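PDB 4Q6J: Lmo0131 protein from Listeria monocytogenes, which is of unknown function but may hydrolyse cyclic di-GMP, as phosphodiesterases of the EAL-domain family do. Local coordinates for residues Asp110-Lys113 with Glu114-Tyr118; Thr177-Ser180 with Phe181-Leu185; Arg238-Met242 with Glu243-Gln247. All coordinates share one frame; numbering follows the deposited sequence.

Interaction 1. Residues Asp110-Lys113 with Glu114-Tyr118; sequences DYVK and EHLKY. With EDO (1,2-ethanediol), chain O.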
loop_
_atom_site.group_PDB
_atom_site.type_symbol
_atom_site.label_atom_id
_atom_site.label_comp_id
_atom_site.label_asym_id
_atom_site.label_seq_id
_atom_site.Cartn_x
_atom_site.Cartn_y
_atom_site.Cartn_z
ATOM N N ASP B 110 25.856 -15.488 11.429
ATOM C CA ASP B 110 27.288 -15.729 11.485
ATOM C C ASP B 110 28.001 -14.664 12.283
ATOM O O ASP B 110 28.875 -14.965 13.098
ATOM C CB ASP B 110 27.857 -15.703 10.088
ATOM C CG ASP B 110 27.527 -16.926 9.318
ATOM O OD1 ASP B 110 26.756 -17.773 9.817
ATOM O OD2 ASP B 110 28.043 -17.036 8.196
ATOM N N TYR B 111 27.654 -13.416 12.018
ATOM C CA TYR B 111 28.209 -12.317 12.773
ATOM C C TYR B 111 27.844 -12.412 14.278
ATOM O O TYR B 111 28.677 -12.187 15.147
ATOM C CB TYR B 111 27.780 -10.973 12.176
ATOM C CG TYR B 111 28.537 -9.838 12.798
ATOM C CD1 TYR B 111 28.110 -9.266 13.981
ATOM C CD2 TYR B 111 29.702 -9.371 12.227
ATOM C CE1 TYR B 111 28.804 -8.265 14.573
ATOM C CE2 TYR B 111 30.412 -8.362 12.804
ATOM C CZ TYR B 111 29.968 -7.815 13.989
ATOM O OH TYR B 111 30.672 -6.804 14.582
ATOM N N VAL B 112 26.597 -12.740 14.569
ATOM C CA VAL B 112 26.175 -12.974 15.951
ATOM C C VAL B 112 26.961 -14.113 16.617
ATOM O O VAL B 112 27.523 -13.957 17.685
ATOM C CB VAL B 112 24.644 -13.240 16.044
ATOM C CG1 VAL B 112 24.269 -13.724 17.426
ATOM C CG2 VAL B 112 23.883 -11.969 15.706
ATOM N N LYS B 113 27.059 -15.251 15.959
ATOM C CA LYS B 113 27.726 -16.399 16.554
ATOM C C LYS B 113 29.181 -16.060 16.865
ATOM O O LYS B 113 29.720 -16.447 17.878
ATOM C CB LYS B 113 27.634 -17.591 15.603
ATOM C CG LYS B 113 28.272 -18.867 16.124
ATOM C CD LYS B 113 28.047 -20.032 15.186
ATOM C CE LYS B 113 28.046 -21.329 15.971
ATOM N NZ LYS B 113 27.655 -22.484 15.138
ATOM N N GLU B 114 29.855 -15.382 15.947
ATOM C CA GLU B 114 31.245 -14.970 16.119
ATOM C C GLU B 114 31.502 -13.896 17.176
ATOM O O GLU B 114 32.529 -13.886 17.824
ATOM C CB GLU B 114 31.835 -14.552 14.766
ATOM C CG GLU B 114 33.234 -13.979 14.851
ATOM C CD GLU B 114 33.758 -13.477 13.521
ATOM O OE1 GLU B 114 32.959 -13.062 12.663
ATOM O OE2 GLU B 114 34.984 -13.471 13.337
ATOM N N HIS B 115 30.590 -12.941 17.285
ATOM C CA HIS B 115 30.876 -11.713 18.029
ATOM C C HIS B 115 30.093 -11.493 19.330
ATOM O O HIS B 115 30.580 -10.823 20.231
ATOM C CB HIS B 115 30.614 -10.490 17.125
ATOM C CG HIS B 115 31.465 -10.440 15.895
ATOM N ND1 HIS B 115 32.597 -9.664 15.808
ATOM C CD2 HIS B 115 31.334 -11.054 14.692
ATOM C CE1 HIS B 115 33.140 -9.816 14.612
ATOM N NE2 HIS B 115 32.396 -10.657 13.919
ATOM N N LEU B 116 28.867 -11.981 19.412
ATOM C CA LEU B 116 28.031 -11.602 20.521
ATOM C C LEU B 116 28.261 -12.589 21.636
ATOM O O LEU B 116 28.070 -13.776 21.462
ATOM C CB LEU B 116 26.570 -11.549 20.124
ATOM C CG LEU B 116 25.599 -11.213 21.246
ATOM C CD1 LEU B 116 25.995 -9.933 21.951
ATOM C CD2 LEU B 116 24.204 -11.101 20.660
ATOM N N LYS B 117 28.701 -12.100 22.780
ATOM C CA LYS B 117 29.011 -13.010 23.866
ATOM C C LYS B 117 27.747 -13.415 24.634
ATOM O O LYS B 117 27.723 -14.459 25.268
ATOM C CB LYS B 117 30.088 -12.411 24.800
ATOM C CG LYS B 117 31.411 -12.106 24.093
ATOM C CD LYS B 117 31.682 -13.211 23.074
ATOM C CE LYS B 117 33.060 -13.153 22.457
ATOM N NZ LYS B 117 34.117 -13.322 23.480
ATOM N N TYR B 118 26.704 -12.592 24.547
ATOM C CA TYR B 118 25.451 -12.785 25.273
ATOM C C TYR B 118 24.271 -12.794 24.310
ATOM O O TYR B 118 23.486 -11.853 24.280
ATOM C CB TYR B 118 25.259 -11.671 26.308
ATOM C CG TYR B 118 26.502 -11.458 27.107
ATOM C CD1 TYR B 118 26.980 -12.464 27.951
ATOM C CD2 TYR B 118 27.237 -10.287 26.996
ATOM C CE1 TYR B 118 28.150 -12.306 28.671
ATOM C CE2 TYR B 118 28.420 -10.106 27.723
ATOM C CZ TYR B 118 28.864 -11.129 28.567
ATOM O OH TYR B 118 30.021 -10.972 29.285
HETATM C C1 EDO O . 32.193 -11.969 10.165
HETATM O O1 EDO O . 32.875 -11.338 11.239
HETATM C C2 EDO O . 30.795 -12.356 10.613
HETATM O O2 EDO O . 30.691 -13.747 10.731
HETATM O O HOH W 1 28.497 -16.142 20.624
HETATM O O HOH W 2 30.857 -15.518 21.050
#
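The rings of Tyr111 and His115 form an offset stack on the last turn of helix 102-115, an i to i+4 aromatic pair on the outer layer of a TIM-barrel-type EAL domain. Ring centroids are 3.7 Å apart and the planes are inclined by 11°. His115 CD2 lies over the centre of the phenol, whereas Tyr111 CE2 meets the imidazole nearer its rim, 3.2 Å from His115 NE2. Different first torsions bring the rings together: Tyr111 CG is anti to its N (chi1 -170°), and His115 CG stands beside its own N (chi1 -61°). The carbonyl Tyr111 O also reaches the imidazole edge in plane, 2.9 Å from His115 CD2. Beneath the stack, i to i+4 backbone hydrogen bonds hold the closing turn: Glu114 N to Asp110 O, His115 N to Tyr111 O, and Leu116 N to Val112 O (2.9 Å). Val112 and Leu116 lie side by side, CG1 of the former 4.2 Å from CB of the latter. Helix 66-83 backs the turn, with Ile78 against Tyr111 and Ile81 against Leu116. Where the helix ends, Asn82 bonds the backbone through both side-chain polar atoms, ND2 to His115 O and OD1 to Lys117 N.

Interaction 2. Residues Thr177-Ser180 with Phe181-Leu185; sequences TDMS and FIALL. With EDO (1,2-ethanediol), chain I.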
loop_
_atom_site.group_PDB
_atom_site.type_symbol
_atom_site.label_atom_id
_atom_site.label_comp_id
_atom_site.label_asym_id
_atom_site.label_seq_id
_atom_site.Cartn_x
_atom_site.Cartn_y
_atom_site.Cartn_z
ATOM N N THR B 177 3.629 -2.540 21.091
ATOM C CA THR B 177 2.503 -1.734 20.646
ATOM C C THR B 177 2.905 -0.284 20.588
ATOM O O THR B 177 3.725 0.166 21.371
ATOM C CB THR B 177 1.343 -1.897 21.602
ATOM O OG1 THR B 177 1.769 -1.505 22.913
ATOM C CG2 THR B 177 0.899 -3.354 21.620
ATOM N N ASP B 178 2.351 0.461 19.651
ATOM C CA ASP B 178 2.814 1.823 19.517
ATOM C C ASP B 178 1.925 2.769 20.307
ATOM O O ASP B 178 0.976 2.346 20.977
ATOM C CB ASP B 178 3.037 2.224 18.050
ATOM C CG ASP B 178 1.769 2.429 17.291
ATOM O OD1 ASP B 178 1.224 3.548 17.349
ATOM O OD2 ASP B 178 1.346 1.487 16.600
HETATM N N MSE B 179 2.232 4.051 20.266
HETATM C CA MSE B 179 1.696 5.003 21.201
HETATM C C MSE B 179 0.186 5.116 21.142
HETATM O O MSE B 179 -0.429 5.298 22.180
HETATM C CB MSE B 179 2.410 6.337 21.035
HETATM C CG MSE B 179 1.695 7.311 20.130
HETATM SE SE MSE B 179 0.569 8.484 21.233
HETATM C CE MSE B 179 1.544 10.050 20.548
ATOM N N SER B 180 -0.404 5.051 19.962
ATOM C CA SER B 180 -1.849 5.186 19.823
ATOM C C SER B 180 -2.610 4.095 20.591
ATOM O O SER B 180 -3.709 4.306 21.104
ATOM C CB SER B 180 -2.229 5.086 18.359
ATOM O OG SER B 180 -2.008 3.768 17.912
ATOM N N PHE B 181 -2.018 2.920 20.637
ATOM C CA PHE B 181 -2.656 1.790 21.271
ATOM C C PHE B 181 -3.018 2.049 22.751
ATOM O O PHE B 181 -3.983 1.473 23.268
ATOM C CB PHE B 181 -1.729 0.586 21.157
ATOM C CG PHE B 181 -2.430 -0.730 21.255
ATOM C CD1 PHE B 181 -3.286 -1.145 20.256
ATOM C CD2 PHE B 181 -2.229 -1.549 22.330
ATOM C CE1 PHE B 181 -3.929 -2.357 20.334
ATOM C CE2 PHE B 181 -2.880 -2.778 22.410
ATOM C CZ PHE B 181 -3.731 -3.166 21.407
ATOM N N ILE B 182 -2.247 2.896 23.424
ATOM C CA ILE B 182 -2.460 3.141 24.841
ATOM C C ILE B 182 -2.904 4.583 25.145
ATOM O O ILE B 182 -2.873 5.029 26.298
ATOM C CB ILE B 182 -1.203 2.761 25.673
ATOM C CG1 ILE B 182 -0.019 3.698 25.383
ATOM C CG2 ILE B 182 -0.834 1.332 25.384
ATOM C CD1 ILE B 182 1.108 3.590 26.362
ATOM N N ALA B 183 -3.332 5.303 24.111
ATOM C CA ALA B 183 -3.807 6.653 24.306
ATOM C C ALA B 183 -5.328 6.675 24.473
ATOM O O ALA B 183 -6.015 5.754 24.002
ATOM C CB ALA B 183 -3.382 7.531 23.129
ATOM N N LEU B 184 -5.834 7.719 25.147
ATOM C CA LEU B 184 -7.283 7.939 25.331
ATOM C C LEU B 184 -8.007 6.954 26.261
ATOM O O LEU B 184 -9.236 6.838 26.212
ATOM C CB LEU B 184 -8.014 7.972 23.982
ATOM C CG LEU B 184 -7.485 8.881 22.862
ATOM C CD1 LEU B 184 -8.260 8.647 21.576
ATOM C CD2 LEU B 184 -7.521 10.351 23.221
ATOM N N LEU B 185 -7.262 6.265 27.118
ATOM C CA LEU B 185 -7.841 5.156 27.868
ATOM C C LEU B 185 -8.848 5.529 28.963
ATOM O O LEU B 185 -9.686 4.703 29.329
ATOM C CB LEU B 185 -6.767 4.242 28.449
ATOM C CG LEU B 185 -5.863 3.473 27.502
ATOM C CD1 LEU B 185 -5.043 2.464 28.287
ATOM C CD2 LEU B 185 -6.666 2.791 26.354
HETATM C C1 EDO I . -2.894 9.547 28.050
HETATM O O1 EDO I . -3.921 9.582 29.038
HETATM C C2 EDO I . -3.258 10.497 26.936
HETATM O O2 EDO I . -4.000 9.791 25.959
#
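Thr177 meets Phe181 just past strand 174-177, where the chain leaves the C-terminal end of a barrel strand through a short 3-10 turn; in TIM barrels that end of the strands carries the active site. Thr177 CB and CG2 each lie 3.7 Å from Phe181 CD2, approaching the ring obliquely. Phe181 CG is anti to its N (chi1 -157°), which swings the ring back across the threonine, while Ile194 and Ile195 of helix 189-204 pack against the phenyl group. Asp178 follows, its carbonyl accepting Phe181 N (Asp178 O to Phe181 N 3.1 Å) from well above the carbonyl plane. Its carboxylate reaches forward, OD1 accepting a weak hydrogen bond from Ser180 N (3.4 Å), as in an Asx turn. At Met179, a selenomethionine, the carbonyl takes Ile182 N (Met179 O to Ile182 N 3.3 Å), and the side chain reaches forward to graze the alanine, SE 4.5 Å from Ala183 CB. Ser180 supplies the third i to i+3 bond, Ser180 O to Ala183 N at 3.2 Å, with the donor again far out of the carbonyl plane (70°). Leu184 N bonds O2 of an ethanediol, probably a crystallisation additive, at 2.9 Å. The turn also faces two neighbouring subunits: Trp12 of one packs on Ala183, and Arg168 of another bonds Ser180 O through NH1 and Ala183 O through NH2.

Interaction 3. Residues Arg238-Met242 with Glu243-Gln247; sequences RPLPM and EEIKQ. With EDO (1,2-ethanediol), chain R.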
loop_
_atom_site.group_PDB
_atom_site.type_symbol
_atom_site.label_atom_id
_atom_site.label_comp_id
_atom_site.label_asym_id
_atom_site.label_seq_id
_atom_site.Cartn_x
_atom_site.Cartn_y
_atom_site.Cartn_z
ATOM N N ARG B 238 13.208 9.531 27.011
ATOM C CA ARG B 238 13.420 9.631 25.576
ATOM C C ARG B 238 14.642 8.781 25.182
ATOM O O ARG B 238 15.440 8.395 26.037
ATOM C CB ARG B 238 13.687 11.082 25.221
ATOM C CG ARG B 238 14.881 11.679 25.947
ATOM C CD ARG B 238 14.826 13.197 25.946
ATOM N NE ARG B 238 15.904 13.768 25.145
ATOM C CZ ARG B 238 17.032 14.276 25.637
ATOM N NH1 ARG B 238 17.238 14.293 26.943
ATOM N NH2 ARG B 238 17.960 14.767 24.821
ATOM N N PRO B 239 14.802 8.489 23.887
ATOM C CA PRO B 239 16.043 7.817 23.483
ATOM C C PRO B 239 17.275 8.723 23.668
ATOM O O PRO B 239 17.188 9.923 23.428
ATOM C CB PRO B 239 15.791 7.512 22.005
ATOM C CG PRO B 239 14.295 7.520 21.887
ATOM C CD PRO B 239 13.862 8.610 22.763
ATOM N N LEU B 240 18.394 8.155 24.109
ATOM C CA LEU B 240 19.600 8.922 24.445
ATOM C C LEU B 240 20.848 8.175 24.001
ATOM O O LEU B 240 20.818 6.947 23.876
ATOM C CB LEU B 240 19.720 9.113 25.950
ATOM C CG LEU B 240 18.678 9.952 26.651
ATOM C CD1 LEU B 240 18.825 9.723 28.124
ATOM C CD2 LEU B 240 18.854 11.413 26.276
ATOM N N PRO B 241 21.956 8.906 23.789
ATOM C CA PRO B 241 23.266 8.260 23.689
ATOM C C PRO B 241 23.477 7.362 24.902
ATOM O O PRO B 241 22.953 7.678 25.963
ATOM C CB PRO B 241 24.234 9.440 23.761
ATOM C CG PRO B 241 23.492 10.568 23.237
ATOM C CD PRO B 241 22.063 10.369 23.676
HETATM N N MSE B 242 24.216 6.273 24.759
HETATM C CA MSE B 242 24.527 5.445 25.917
HETATM C C MSE B 242 25.156 6.272 27.034
HETATM O O MSE B 242 24.882 6.037 28.215
HETATM C CB MSE B 242 25.438 4.271 25.556
HETATM C CG MSE B 242 25.637 3.279 26.725
HETATM SE SE MSE B 242 23.957 2.688 27.568
HETATM C CE MSE B 242 23.377 1.327 26.337
ATOM N N GLU B 243 26.002 7.223 26.648
ATOM C CA GLU B 243 26.659 8.120 27.591
ATOM C C GLU B 243 25.672 8.790 28.535
ATOM O O GLU B 243 25.859 8.779 29.745
ATOM C CB GLU B 243 27.441 9.187 26.823
ATOM C CG GLU B 243 27.582 10.518 27.541
ATOM C CD GLU B 243 27.224 11.714 26.656
ATOM O OE1 GLU B 243 26.734 11.491 25.520
ATOM O OE2 GLU B 243 27.428 12.871 27.107
ATOM N N GLU B 244 24.617 9.365 27.975
ATOM C CA GLU B 244 23.615 10.078 28.755
ATOM C C GLU B 244 22.653 9.148 29.528
ATOM O O GLU B 244 22.110 9.511 30.585
ATOM C CB GLU B 244 22.869 11.035 27.854
ATOM C CG GLU B 244 23.799 11.900 27.046
ATOM C CD GLU B 244 23.058 12.820 26.074
ATOM O OE1 GLU B 244 21.846 13.047 26.258
ATOM O OE2 GLU B 244 23.688 13.319 25.115
ATOM N N ILE B 245 22.452 7.943 29.014
ATOM C CA ILE B 245 21.772 6.934 29.816
ATOM C C ILE B 245 22.542 6.685 31.111
ATOM O O ILE B 245 22.002 6.795 32.182
ATOM C CB ILE B 245 21.655 5.582 29.105
ATOM C CG1 ILE B 245 20.682 5.647 27.918
ATOM C CG2 ILE B 245 21.216 4.526 30.099
ATOM C CD1 ILE B 245 19.245 5.837 28.310
ATOM N N LYS B 246 23.816 6.360 31.000
ATOM C CA LYS B 246 24.587 5.986 32.170
ATOM C C LYS B 246 24.721 7.130 33.176
ATOM O O LYS B 246 24.838 6.890 34.390
ATOM C CB LYS B 246 25.953 5.459 31.753
ATOM C CG LYS B 246 25.927 4.016 31.309
ATOM C CD LYS B 246 27.264 3.578 30.721
ATOM C CE LYS B 246 27.241 2.120 30.262
ATOM N NZ LYS B 246 28.527 1.720 29.601
ATOM N N GLN B 247 24.683 8.365 32.674
ATOM C CA GLN B 247 24.726 9.550 33.549
ATOM C C GLN B 247 23.400 9.734 34.261
ATOM O O GLN B 247 23.349 10.257 35.357
ATOM C CB GLN B 247 25.137 10.804 32.776
ATOM C CG GLN B 247 26.587 10.700 32.338
ATOM C CD GLN B 247 27.033 11.699 31.293
ATOM O OE1 GLN B 247 26.249 12.503 30.792
ATOM N NE2 GLN B 247 28.319 11.645 30.954
HETATM C C1 EDO R . 12.251 11.905 29.218
HETATM O O1 EDO R . 13.426 12.417 28.594
HETATM C C2 EDO R . 12.205 12.508 30.609
HETATM O O2 EDO R . 11.105 11.991 31.357
#
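Pro241 and Glu244 carry the closest side-chain contact, the extended glutamate lying against the proline ring. Glu244 OE2 comes within 3.3 Å of Pro241 CG, and the carboxylate carbon rests near both CG and CD of the ring. Glu244 CG sits beside its own N (chi1 -50°), which folds the chain back toward the residues ahead of the helix. The same carboxylate touches a leucine methyl, OE1 to Leu240 CD2 at 3.4 Å, the two side chains crossing at about a right angle. Apolar contacts fill the inner side. Leu240 CD1 meets Ile245 CD1 at 3.9 Å, and Met242, a selenomethionine bent at chi2 and chi3, sets SE 4.0 Å from Ile245 CB. Behind them lie Tyr24 and Pro26 of strand 20-29 and Phe38 of strand 35-45. The contact lies at the start of helix 242-248, with Pro241 at the N-cap, a position whose N-H is not needed by the helical ladder, while its carbonyl begins it. Among backbone hydrogen bonds, Pro241 O takes Ile245 N at 3.1 Å, nearly along the C=O axis, plus a weak bond from Glu244 N; Met242 O takes Lys246 N at 3.0 Å. Charged groups stay apart across the turn: Arg238 NH2 lies 4.5 Å from Glu244 OE1, too far for a salt bridge and with the oxygen well out of the guanidinium plane. Arg238 instead forms a salt bridge through NE with Asp5 of a neighbouring subunit, while Leu240 CD2 sits above one face of its guanidinium, toward the rim. Lys246 runs out extended past Met242 CG, and its NZ bonds Gln83 OE1.

From the N terminus onward the three contacts come strictly in series, each within one continuous run of chain, so none nests in or crosses another and none closes a long loop. Interaction 1 ends helix 102-115 against helix 66-83, ahead of strand 122-127. Interaction 2 turns the chain out of strand 174-177 on its way to helix 189-204 and faces two other subunits. Interaction 3 starts helix 242-248 near the C terminus, against strands 20-29 and 35-45. Interactions 1 and 2 lie on opposite sides of the chain's centre, their centres about 35 Å apart; interaction 3 is about 24 Å from the first and 25 Å from the second, centre to centre.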